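Aminoacyl-tRNA synthetase (Cryptosporidium parvum, PDB 5F9Z) probably attaches proline to its cognate tRNA, as a class II prolyl-tRNA synthetase, and here binds an ATP analogue together with the inhibitor halofuginone. Local coordinates at residues K338-S343 / N352-K357; I284-D289 / K413-E418. All blocks are in the same frame, centred on the assembly; numbering follows the deposited sequence.

Interaction 1: K338-S343 / N352-K357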
loop_
_atom_site.group_PDB
_atom_site.type_symbol
_atom_site.label_atom_id
_atom_site.label_comp_id
_atom_site.label_asym_id
_atom_site.label_seq_id
_atom_site.Cartn_x
_atom_site.Cartn_y
_atom_site.Cartn_z
ATOM N N LYS A 338 16.058 -7.820 18.484
ATOM C CA LYS A 338 17.499 -7.783 18.282
ATOM C C LYS A 338 18.141 -7.000 19.418
ATOM O O LYS A 338 17.507 -6.142 20.038
ATOM C CB LYS A 338 17.869 -7.152 16.933
ATOM N N ILE A 339 19.408 -7.307 19.687
ATOM C CA ILE A 339 20.183 -6.651 20.734
ATOM C C ILE A 339 21.206 -5.738 20.073
ATOM O O ILE A 339 21.978 -6.180 19.215
ATOM C CB ILE A 339 20.877 -7.672 21.652
ATOM C CG1 ILE A 339 19.852 -8.608 22.292
ATOM C CG2 ILE A 339 21.690 -6.956 22.722
ATOM C CD1 ILE A 339 20.469 -9.656 23.192
ATOM N N ASP A 340 21.211 -4.471 20.473
ATOM C CA ASP A 340 22.199 -3.498 20.015
ATOM C C ASP A 340 23.153 -3.243 21.182
ATOM O O ASP A 340 22.956 -2.321 21.975
ATOM C CB ASP A 340 21.533 -2.208 19.537
ATOM C CG ASP A 340 22.490 -1.300 18.784
ATOM O OD1 ASP A 340 23.711 -1.568 18.796
ATOM O OD2 ASP A 340 22.022 -0.310 18.182
ATOM N N ASP A 341 24.191 -4.074 21.279
ATOM C CA ASP A 341 25.195 -3.961 22.328
ATOM C C ASP A 341 26.493 -3.342 21.821
ATOM O O ASP A 341 27.580 -3.700 22.289
ATOM C CB ASP A 341 25.465 -5.332 22.950
ATOM C CG ASP A 341 25.969 -6.342 21.937
ATOM O OD1 ASP A 341 25.720 -6.148 20.728
ATOM O OD2 ASP A 341 26.610 -7.332 22.351
ATOM N N ARG A 342 26.400 -2.419 20.868
ATOM C CA ARG A 342 27.575 -1.766 20.297
ATOM C C ARG A 342 28.089 -0.726 21.284
ATOM O O ARG A 342 27.547 0.375 21.382
ATOM C CB ARG A 342 27.237 -1.132 18.953
ATOM C CG ARG A 342 26.873 -2.129 17.864
ATOM C CD ARG A 342 26.475 -1.429 16.573
ATOM N NE ARG A 342 25.166 -0.788 16.671
ATOM C CZ ARG A 342 24.594 -0.104 15.685
ATOM N NH1 ARG A 342 25.218 0.033 14.522
ATOM N NH2 ARG A 342 23.400 0.444 15.859
ATOM N N SER A 343 29.152 -1.069 22.015
ATOM C CA SER A 343 29.790 -0.114 22.916
ATOM C C SER A 343 30.296 1.125 22.190
ATOM O O SER A 343 30.626 2.123 22.843
ATOM C CB SER A 343 30.954 -0.787 23.648
ATOM N N ASN A 352 17.951 7.225 18.928
ATOM C CA ASN A 352 17.544 7.896 17.699
ATOM C C ASN A 352 17.708 6.987 16.488
ATOM O O ASN A 352 16.888 7.027 15.563
ATOM C CB ASN A 352 18.347 9.184 17.517
ATOM C CG ASN A 352 18.166 9.790 16.139
ATOM O OD1 ASN A 352 17.163 10.447 15.865
ATOM N ND2 ASN A 352 19.140 9.572 15.264
ATOM N N HIS A 353 18.757 6.161 16.475
ATOM C CA HIS A 353 19.020 5.307 15.319
ATOM C C HIS A 353 17.856 4.358 15.058
ATOM O O HIS A 353 17.377 4.240 13.924
ATOM C CB HIS A 353 20.315 4.521 15.529
ATOM C CG HIS A 353 20.618 3.555 14.426
ATOM N ND1 HIS A 353 21.237 3.932 13.254
ATOM C CD2 HIS A 353 20.378 2.226 14.314
ATOM C CE1 HIS A 353 21.372 2.878 12.470
ATOM N NE2 HIS A 353 20.857 1.830 13.089
ATOM N N TRP A 354 17.385 3.673 16.099
ATOM C CA TRP A 354 16.267 2.753 15.942
ATOM C C TRP A 354 14.915 3.454 15.963
ATOM O O TRP A 354 13.913 2.838 15.582
ATOM C CB TRP A 354 16.322 1.674 17.027
ATOM C CG TRP A 354 17.593 0.876 16.987
ATOM C CD1 TRP A 354 18.653 0.980 17.840
ATOM C CD2 TRP A 354 17.943 -0.136 16.034
ATOM N NE1 TRP A 354 19.637 0.091 17.483
ATOM C CE2 TRP A 354 19.227 -0.605 16.377
ATOM C CE3 TRP A 354 17.295 -0.691 14.926
ATOM C CZ2 TRP A 354 19.876 -1.605 15.652
ATOM C CZ3 TRP A 354 17.941 -1.684 14.208
ATOM C CH2 TRP A 354 19.217 -2.130 14.574
ATOM N N GLU A 355 14.859 4.716 16.392
ATOM C CA GLU A 355 13.625 5.484 16.265
ATOM C C GLU A 355 13.407 5.943 14.828
ATOM O O GLU A 355 12.270 5.952 14.345
ATOM C CB GLU A 355 13.642 6.685 17.214
ATOM C CG GLU A 355 13.244 6.350 18.644
ATOM C CD GLU A 355 13.456 7.510 19.598
ATOM O OE1 GLU A 355 12.910 7.464 20.721
ATOM O OE2 GLU A 355 14.168 8.467 19.226
ATOM N N VAL A 356 14.482 6.327 14.137
ATOM C CA VAL A 356 14.368 6.690 12.727
ATOM C C VAL A 356 13.938 5.481 11.905
ATOM O O VAL A 356 13.138 5.599 10.968
ATOM C CB VAL A 356 15.694 7.284 12.217
ATOM C CG1 VAL A 356 15.643 7.504 10.711
ATOM C CG2 VAL A 356 16.001 8.591 12.931
ATOM N N LYS A 357 14.447 4.299 12.250
ATOM C CA LYS A 357 14.101 3.072 11.545
ATOM C C LYS A 357 12.738 2.518 11.946
ATOM O O LYS A 357 12.303 1.514 11.372
ATOM C CB LYS A 357 15.185 2.014 11.772
ATOM C CG LYS A 357 16.571 2.447 11.313
ATOM C CD LYS A 357 17.628 1.406 11.649
ATOM C CE LYS A 357 17.584 0.229 10.690
ATOM N NZ LYS A 357 18.049 0.607 9.325
#
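Asp340 and Trp354 meet through a single polar bond: Trp354 NE1 donates to Asp340 OD2 at 2.5 Å, a short value whose exact length should not be pressed. The oxygen lies close to the ring plane and receives the N-H through its anti lone pair, so the carboxylate reaches the edge of the indole, its own plane standing at 87° to the ring. Asp340 attains this position because its CG is anti to the backbone N (chi1 -168°), which sends the acid across toward helix 347-356.

Arg342 grips the same carboxylate on the syn side, tilted well out of the carboxylate plane. Arg342 NE bonds Asp340 OD1 at 2.7 Å and Arg342 NH2 bonds Asp340 OD2 at 2.8 Å, a side-on, two-nitrogen salt bridge. OD2 thus accepts from both indole and guanidinium, which holds the acid's rotation and would probably favour its ionised form. The Arg342 chain bends at chi3 (-72°) to return to Asp340, and NH2 comes within 3.8 Å of His353 CD2, which lies at the guanidinium's edge. His353 turns the CD2 edge of its imidazole onto a face of the indole, CD2 3.7 Å above the plane of the Trp354 ring; it also stacks on Trp349, one turn earlier.

The pair illustrates how a buried acid can tie a strand's exit to a helix. Edge strand 337-339 of the anticodon-binding domain's five-stranded sheet leads through helix 347-356 to strand 361-365, a beta-alpha-beta crossover. Beneath it Trp354 rests on Ile305 and Ile307 of strand 304-308, which lies between the two parallel strands so joined.

Interaction 2: I284-D289 / K413-E418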
loop_
_atom_site.group_PDB
_atom_site.type_symbol
_atom_site.label_atom_id
_atom_site.label_comp_id
_atom_site.label_asym_id
_atom_site.label_seq_id
_atom_site.Cartn_x
_atom_site.Cartn_y
_atom_site.Cartn_z
ATOM N N ILE A 284 4.147 4.432 4.996
ATOM C CA ILE A 284 5.171 5.315 5.553
ATOM C C ILE A 284 4.603 6.710 5.778
ATOM O O ILE A 284 4.759 7.299 6.855
ATOM C CB ILE A 284 6.403 5.357 4.631
ATOM C CG1 ILE A 284 7.084 3.990 4.578
ATOM C CG2 ILE A 284 7.382 6.424 5.096
ATOM C CD1 ILE A 284 8.020 3.832 3.399
ATOM N N MET A 285 3.934 7.261 4.761
ATOM C CA MET A 285 3.391 8.611 4.871
ATOM C C MET A 285 2.304 8.698 5.932
ATOM O O MET A 285 2.117 9.756 6.545
ATOM C CB MET A 285 2.843 9.064 3.518
ATOM C CG MET A 285 3.879 9.111 2.408
ATOM S SD MET A 285 3.153 9.530 0.814
ATOM C CE MET A 285 4.623 9.714 -0.190
ATOM N N THR A 286 1.582 7.602 6.166
ATOM C CA THR A 286 0.472 7.629 7.113
ATOM C C THR A 286 0.968 7.742 8.551
ATOM O O THR A 286 0.461 8.558 9.329
ATOM C CB THR A 286 -0.390 6.377 6.941
ATOM O OG1 THR A 286 -0.922 6.334 5.611
ATOM C CG2 THR A 286 -1.533 6.381 7.935
ATOM N N HIS A 287 1.965 6.939 8.920
ATOM C CA HIS A 287 2.357 6.799 10.317
ATOM C C HIS A 287 3.611 7.575 10.693
ATOM O O HIS A 287 3.775 7.917 11.869
ATOM C CB HIS A 287 2.574 5.320 10.657
ATOM C CG HIS A 287 1.397 4.449 10.346
ATOM N ND1 HIS A 287 0.161 4.634 10.926
ATOM C CD2 HIS A 287 1.269 3.384 9.519
ATOM C CE1 HIS A 287 -0.678 3.723 10.468
ATOM N NE2 HIS A 287 -0.031 2.952 9.613
ATOM N N GLY A 288 4.496 7.858 9.739
ATOM C CA GLY A 288 5.757 8.494 10.077
ATOM C C GLY A 288 5.563 9.865 10.698
ATOM O O GLY A 288 4.601 10.577 10.404
ATOM N N ASP A 289 6.493 10.232 11.573
ATOM C CA ASP A 289 6.449 11.522 12.252
ATOM C C ASP A 289 7.772 12.248 12.014
ATOM O O ASP A 289 8.554 11.912 11.116
ATOM C CB ASP A 289 6.126 11.341 13.744
ATOM C CG ASP A 289 7.072 10.376 14.447
ATOM O OD1 ASP A 289 8.272 10.335 14.103
ATOM O OD2 ASP A 289 6.609 9.659 15.359
ATOM N N LYS A 413 -7.241 6.509 11.238
ATOM C CA LYS A 413 -8.630 6.523 10.796
ATOM C C LYS A 413 -9.282 7.871 11.074
ATOM O O LYS A 413 -9.949 8.440 10.202
ATOM C CB LYS A 413 -9.406 5.398 11.480
ATOM C CG LYS A 413 -10.234 4.546 10.540
ATOM C CD LYS A 413 -9.842 3.080 10.638
ATOM C CE LYS A 413 -10.773 2.212 9.808
ATOM N NZ LYS A 413 -10.935 2.752 8.430
ATOM N N GLN A 414 -9.105 8.401 12.287
ATOM C CA GLN A 414 -9.706 9.689 12.613
ATOM C C GLN A 414 -9.049 10.838 11.859
ATOM O O GLN A 414 -9.666 11.898 11.712
ATOM C CB GLN A 414 -9.661 9.938 14.125
ATOM C CG GLN A 414 -8.279 9.904 14.751
ATOM C CD GLN A 414 -8.334 9.962 16.268
ATOM O OE1 GLN A 414 -9.402 10.124 16.856
ATOM N NE2 GLN A 414 -7.179 9.827 16.908
ATOM N N ARG A 415 -7.820 10.654 11.372
ATOM C CA ARG A 415 -7.237 11.636 10.465
ATOM C C ARG A 415 -7.846 11.545 9.072
ATOM O O ARG A 415 -7.963 12.565 8.384
ATOM C CB ARG A 415 -5.717 11.463 10.389
ATOM C CG ARG A 415 -4.951 12.353 11.354
ATOM C CD ARG A 415 -3.446 12.302 11.121
ATOM N NE ARG A 415 -2.842 11.075 11.632
ATOM C CZ ARG A 415 -2.391 10.084 10.869
ATOM N NH1 ARG A 415 -2.469 10.172 9.547
ATOM N NH2 ARG A 415 -1.856 9.007 11.427
ATOM N N GLN A 416 -8.240 10.344 8.641
ATOM C CA GLN A 416 -8.890 10.200 7.344
ATOM C C GLN A 416 -10.341 10.663 7.390
ATOM O O GLN A 416 -10.834 11.265 6.428
ATOM C CB GLN A 416 -8.808 8.748 6.871
ATOM C CG GLN A 416 -9.581 8.468 5.590
ATOM C CD GLN A 416 -9.292 7.095 5.019
ATOM O OE1 GLN A 416 -10.144 6.208 5.040
ATOM N NE2 GLN A 416 -8.083 6.914 4.497
ATOM N N ASN A 417 -11.040 10.394 8.497
ATOM C CA ASN A 417 -12.432 10.816 8.610
ATOM C C ASN A 417 -12.554 12.335 8.597
ATOM O O ASN A 417 -13.479 12.885 7.990
ATOM C CB ASN A 417 -13.058 10.239 9.881
ATOM C CG ASN A 417 -13.129 8.724 9.859
ATOM O OD1 ASN A 417 -13.088 8.105 8.796
ATOM N ND2 ASN A 417 -13.237 8.120 11.036
ATOM N N GLU A 418 -11.626 13.031 9.257
ATOM C CA GLU A 418 -11.650 14.489 9.245
ATOM C C GLU A 418 -11.198 15.070 7.912
ATOM O O GLU A 418 -11.361 16.276 7.695
ATOM C CB GLU A 418 -10.779 15.044 10.375
ATOM C CG GLU A 418 -9.285 14.910 10.141
ATOM C CD GLU A 418 -8.463 15.449 11.297
ATOM O OE1 GLU A 418 -7.253 15.148 11.361
ATOM O OE2 GLU A 418 -9.029 16.173 12.144
#
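Arg415 reaches from helix 393-417 to the backbone of Thr286, near the C-terminal end of helix 278-287 of the class II core, which follows strand 265-276 as in motif 3 and begins with Arg278, a residue of the ATP-analogue pocket. The bond is weak: Arg415 NH2 donates to Thr286 O at 3.2 Å with a bent N-H...O angle of 122°, while Arg415 NH1 stands 3.4 Å from the same oxygen. A bend at chi3 (-76°) turns the guanidinium in toward this carbonyl, and a positive group at a helix's C-terminal end would be expected to be electrostatically favourable.

Close packing lies on the side of Thr286 and His287, which touch Ala412 one turn before the arginine; His287 also meets Leu408. Within this layer Thr286 CG2 sits 3.7 Å above the imidazole plane of His287, displaced toward the ring's rim. Thr286 OG1 bonds Val282 O one turn back in its helix, and His287 NE2 reaches out to Leu203 O.

The other side is different in character: Gln414, Asn417 and Glu418 are exposed, and Arg415 itself is partly so. Arg415 NH1 lies 4.2 Å from the methyl CG2 of Thr286.

Interaction 1 is nested along the chain inside the loop closed by interaction 2: helix 278-287 comes first, then strand 337-339 and helix 347-356, and finally helix 393-417. The centres are about 26 Å apart and the nearest atoms about 6 Å, without touching. Interaction 1 is internal to the anticodon-binding domain, whereas interaction 2 brings helix 278-287 of the class II core against long helix 393-417. A polar link does run between the neighbourhoods, since Arg380 bonds both Glu355 O and Asp289. The example thus pairs a local contact within one domain with a long-range one that returns the chain to the core.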